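Local coordinates for Serine/threonine/tyrosine-interacting protein (Homo sapiens, PDB 2R0B), which acts as a catalytically inactive phosphatase that holds ERK1 and ERK2 in the nucleus and, by binding the F-box of FBXW7, blocks its assembly into an SCF ubiquitin ligase, at residues S24-P27 against V28-H32; N43-A46 against N47-K50. All coordinates share one frame; numbering follows the deposited sequence. Where two conformers were deposited one is given.

Interaction 1. Residues S24-P27 against V28-H32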
loop_
_atom_site.group_PDB
_atom_site.type_symbol
_atom_site.label_atom_id
_atom_site.label_comp_id
_atom_site.label_asym_id
_atom_site.label_seq_id
_atom_site.Cartn_x
_atom_site.Cartn_y
_atom_site.Cartn_z
ATOM N N SER A 24 -17.132 -1.986 9.836
ATOM C CA SER A 24 -17.580 -3.369 10.001
ATOM C C SER A 24 -16.452 -4.394 10.015
ATOM O O SER A 24 -16.626 -5.529 10.508
ATOM C CB SER A 24 -18.574 -3.721 8.897
ATOM O OG SER A 24 -19.180 -4.974 9.149
ATOM N N LYS A 25 -15.297 -4.011 9.477
ATOM C CA LYS A 25 -14.150 -4.923 9.397
ATOM C C LYS A 25 -13.220 -4.904 10.614
ATOM O O LYS A 25 -12.185 -5.585 10.622
ATOM C CB LYS A 25 -13.354 -4.698 8.093
ATOM C CG LYS A 25 -14.068 -5.193 6.835
ATOM C CD LYS A 25 -13.982 -6.709 6.695
ATOM C CE LYS A 25 -14.842 -7.253 5.562
ATOM N NZ LYS A 25 -14.509 -8.683 5.309
ATOM N N LEU A 26 -13.572 -4.149 11.650
ATOM C CA LEU A 26 -12.726 -4.109 12.861
ATOM C C LEU A 26 -12.304 -5.494 13.376
ATOM O O LEU A 26 -11.112 -5.710 13.587
ATOM C CB LEU A 26 -13.369 -3.302 13.984
ATOM C CG LEU A 26 -12.482 -3.068 15.206
ATOM C CD1 LEU A 26 -11.144 -2.413 14.813
ATOM C CD2 LEU A 26 -13.235 -2.204 16.193
ATOM N N PRO A 27 -13.268 -6.432 13.556
ATOM C CA PRO A 27 -12.891 -7.788 13.987
ATOM C C PRO A 27 -11.803 -8.434 13.115
ATOM O O PRO A 27 -10.889 -9.069 13.648
ATOM C CB PRO A 27 -14.202 -8.570 13.837
ATOM C CG PRO A 27 -15.243 -7.563 14.098
ATOM C CD PRO A 27 -14.737 -6.300 13.434
ATOM N N VAL A 28 -11.899 -8.263 11.796
ATOM C CA VAL A 28 -10.919 -8.843 10.860
ATOM C C VAL A 28 -9.557 -8.190 11.053
ATOM O O VAL A 28 -8.546 -8.883 11.160
ATOM C CB VAL A 28 -11.401 -8.735 9.394
ATOM C CG1 VAL A 28 -10.333 -9.182 8.427
ATOM C CG2 VAL A 28 -12.673 -9.572 9.200
ATOM N N LEU A 29 -9.556 -6.863 11.173
ATOM C CA LEU A 29 -8.336 -6.122 11.405
ATOM C C LEU A 29 -7.665 -6.518 12.715
ATOM O O LEU A 29 -6.457 -6.741 12.741
ATOM C CB LEU A 29 -8.592 -4.606 11.340
ATOM C CG LEU A 29 -9.114 -4.128 9.978
ATOM C CD1 LEU A 29 -9.658 -2.721 10.155
ATOM C CD2 LEU A 29 -8.061 -4.136 8.888
ATOM N N GLN A 30 -8.453 -6.685 13.774
ATOM C CA GLN A 30 -7.874 -6.987 15.085
ATOM C C GLN A 30 -7.369 -8.417 15.113
ATOM O O GLN A 30 -6.296 -8.661 15.656
ATOM C CB GLN A 30 -8.880 -6.692 16.208
ATOM C CG GLN A 30 -9.277 -5.210 16.203
ATOM C CD GLN A 30 -10.122 -4.771 17.378
ATOM O OE1 GLN A 30 -11.092 -5.442 17.765
ATOM N NE2 GLN A 30 -9.781 -3.599 17.933
ATOM N N LYS A 31 -8.109 -9.343 14.485
ATOM C CA LYS A 31 -7.702 -10.760 14.410
ATOM C C LYS A 31 -6.356 -10.946 13.722
ATOM O O LYS A 31 -5.592 -11.835 14.091
ATOM C CB LYS A 31 -8.771 -11.607 13.707
ATOM C CG LYS A 31 -8.404 -13.083 13.454
ATOM C CD LYS A 31 -9.579 -13.835 12.828
ATOM C CE LYS A 31 -9.924 -13.273 11.445
ATOM N NZ LYS A 31 -11.297 -13.642 10.994
ATOM N N HIS A 32 -6.071 -10.104 12.727
ATOM C CA HIS A 32 -4.786 -10.160 12.029
ATOM C C HIS A 32 -3.684 -9.265 12.640
ATOM O O HIS A 32 -2.571 -9.201 12.107
ATOM C CB HIS A 32 -4.987 -9.854 10.539
ATOM C CG HIS A 32 -5.623 -10.975 9.774
ATOM N ND1 HIS A 32 -6.959 -10.988 9.433
ATOM C CD2 HIS A 32 -5.099 -12.127 9.285
ATOM C CE1 HIS A 32 -7.232 -12.090 8.754
ATOM N NE2 HIS A 32 -6.124 -12.805 8.663
#
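Leu26 lies against one face of the side-chain amide of Gln30, one turn further on in the short helix 26-31 of this dual-specificity phosphatase fold. Its CG and CD1 sit on the same side of the amide plane, CD1 3.6 Å from Gln30 NE2 and CG equally close to Gln30 CD, a van der Waals contact. Chi1 of -61° turns Gln30 CG back toward Leu26, and the extended chain then lays the amide along the leucine. A leucine suits this place because it also reaches Phe53 and Leu56 in the loop beyond; Phe53 belongs to the motif through which the protein interacts with FBXW7. Glutamine, flexible and polar-ended, can cover leucine from the exposed side.

Where the 3-10 segment passes into the helix, Lys25 and Val28 run side by side, the aliphatic lysine CD 4.0 Å from Val28 CG2. Leu29, which is buried, also rests on Phe53.

Three i to i+4 backbone bonds join the two halves; the one from Leu29 N to Lys25 O is nearly straight at 168°. Pro27 has no N-H to give, but it sits in the first turn, where none is needed, and its O still accepts from Lys31 N at 2.9 Å. At the far end Val28 O takes two bonds, from His32 N and from His32 ND1 (3.2 Å), arriving from opposite faces of the carbonyl plane. The ring's rotation is restrained by the second bond and by contact with Phe14. Because Val28 O can only accept, ND1 must carry a hydrogen; the state of NE2 is not decided.

Interaction 2. Residues N43-A46 against N47-K50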
loop_
_atom_site.group_PDB
_atom_site.type_symbol
_atom_site.label_atom_id
_atom_site.label_comp_id
_atom_site.label_asym_id
_atom_site.label_seq_id
_atom_site.Cartn_x
_atom_site.Cartn_y
_atom_site.Cartn_z
ATOM N N ASN A 43 -8.683 13.569 -2.926
ATOM C CA ASN A 43 -9.539 14.328 -2.038
ATOM C C ASN A 43 -11.028 14.124 -2.361
ATOM O O ASN A 43 -11.855 14.043 -1.450
ATOM C CB ASN A 43 -9.155 15.805 -2.039
ATOM C CG ASN A 43 -7.794 16.047 -1.417
ATOM O OD1 ASN A 43 -7.398 15.371 -0.457
ATOM N ND2 ASN A 43 -7.055 17.021 -1.975
ATOM N N ILE A 44 -11.348 13.980 -3.653
ATOM C CA ILE A 44 -12.735 13.753 -4.080
ATOM C C ILE A 44 -13.303 12.398 -3.641
ATOM O O ILE A 44 -14.524 12.253 -3.580
ATOM C CB ILE A 44 -12.982 13.913 -5.619
ATOM C CG1 ILE A 44 -12.110 12.955 -6.429
ATOM C CG2 ILE A 44 -12.782 15.370 -6.055
ATOM C CD1 ILE A 44 -12.494 12.877 -7.896
ATOM N N GLU A 45 -12.417 11.436 -3.340
ATOM C CA GLU A 45 -12.791 10.139 -2.759
ATOM C C GLU A 45 -12.909 10.130 -1.235
ATOM O O GLU A 45 -13.269 9.107 -0.653
ATOM C CB GLU A 45 -11.787 9.046 -3.174
ATOM C CG GLU A 45 -11.794 8.680 -4.666
ATOM C CD GLU A 45 -10.611 7.784 -5.066
ATOM O OE1 GLU A 45 -9.498 8.078 -4.621
ATOM O OE2 GLU A 45 -10.782 6.829 -5.878
ATOM N N ALA A 46 -12.572 11.243 -0.578
ATOM C CA ALA A 46 -12.488 11.263 0.887
ATOM C C ALA A 46 -13.840 11.123 1.630
ATOM O O ALA A 46 -13.864 10.848 2.828
ATOM C CB ALA A 46 -11.674 12.491 1.378
ATOM N N ASN A 47 -14.953 11.243 0.906
ATOM C CA ASN A 47 -16.274 10.902 1.481
ATOM C C ASN A 47 -16.445 9.420 1.818
ATOM O O ASN A 47 -17.177 9.075 2.749
ATOM C CB ASN A 47 -17.451 11.375 0.595
ATOM C CG ASN A 47 -17.356 10.907 -0.874
ATOM O OD1 ASN A 47 -16.261 10.733 -1.431
ATOM N ND2 ASN A 47 -18.520 10.742 -1.518
ATOM N N PHE A 48 -15.807 8.532 1.055
ATOM C CA PHE A 48 -15.958 7.108 1.329
ATOM C C PHE A 48 -14.647 6.382 1.640
ATOM O O PHE A 48 -14.678 5.241 2.091
ATOM C CB PHE A 48 -16.751 6.384 0.228
ATOM C CG PHE A 48 -16.038 6.293 -1.101
ATOM C CD1 PHE A 48 -15.454 5.115 -1.502
ATOM C CD2 PHE A 48 -16.021 7.366 -1.976
ATOM C CE1 PHE A 48 -14.843 4.982 -2.730
ATOM C CE2 PHE A 48 -15.394 7.260 -3.227
ATOM C CZ PHE A 48 -14.791 6.061 -3.610
ATOM N N ILE A 49 -13.511 7.045 1.404
ATOM C CA ILE A 49 -12.208 6.467 1.715
ATOM C C ILE A 49 -11.497 7.373 2.730
ATOM O O ILE A 49 -11.000 8.456 2.392
ATOM C CB ILE A 49 -11.307 6.262 0.492
ATOM C CG1 ILE A 49 -12.004 5.475 -0.607
ATOM C CG2 ILE A 49 -10.027 5.485 0.892
ATOM C CD1 ILE A 49 -11.191 5.413 -1.872
ATOM N N LYS A 50 -11.445 6.903 3.964
ATOM C CA LYS A 50 -10.985 7.720 5.078
ATOM C C LYS A 50 -10.636 6.855 6.293
ATOM O O LYS A 50 -11.026 5.689 6.359
ATOM C CB LYS A 50 -12.088 8.718 5.450
ATOM C CG LYS A 50 -13.220 8.092 6.252
ATOM C CD LYS A 50 -14.302 9.103 6.568
ATOM C CE LYS A 50 -15.439 9.038 5.581
ATOM N NZ LYS A 50 -16.402 7.916 5.892
#
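Glu45 and Phe48 cross at a slant where the 3-10 segment at 43-45 gives way to the loop leading to strand 58-63 of the dual-specificity phosphatase fold. The carboxylate stands almost perpendicular to the phenyl ring, the planes 89° apart. The ring meets the glutamate's CB and CG methylenes, CB 4.0 Å from Phe48 CE2, and its CD2 lies 3.5 Å from Glu45 O, obliquely. With CG set between the backbone N and the carbonyl carbon (chi1 68°), the Phe48 ring folds back toward Glu45; it also meets Tyr18 edge-to-face.

Ile49 runs alongside Glu45, pointing the same way, and its CD1 comes within 3.9 Å of Glu45 CB. A branched aliphatic residue fits this buried place, bounded further on by Cys39 and Arg41 of strand 36-41. Glutamate suits its position because its stem packs while OE1 takes Gln42 N and a salt bridge from Arg103, and OE2 takes Asn98 ND2, tying this loop to the counterpart of the phosphatase P-loop.

The backbone turn closes on one acceptor, Glu45 O: Ile49 N approaches nearly end-on to the carbonyl at 2.9 Å, whereas Phe48 N, at 3.1 Å, comes from above its plane.

Overall arrangement
Interaction 1 comes first along the chain and forms helix 26-31, which precedes strand 36-41; interaction 2 follows that strand, in the loop before the outermost strand 58-63. The two thus lie at successive connections of one mixed five-stranded sheet, within a single phosphatase domain. The centres of interactions 1 and 2 are about 21 Å apart. Between the nearest atoms of interactions 1 and 2 about 9 Å remain, so they do not touch. The helix is a surface element; the loop is partly buried, with the Glu45 side chain about 5 Å from a bound sulfate ion, probably from the crystallisation liquor. Interaction 1 touches the FBXW7-interacting motif through Leu26 and Leu29 on Phe53, whereas interaction 2 precedes it closely along the chain.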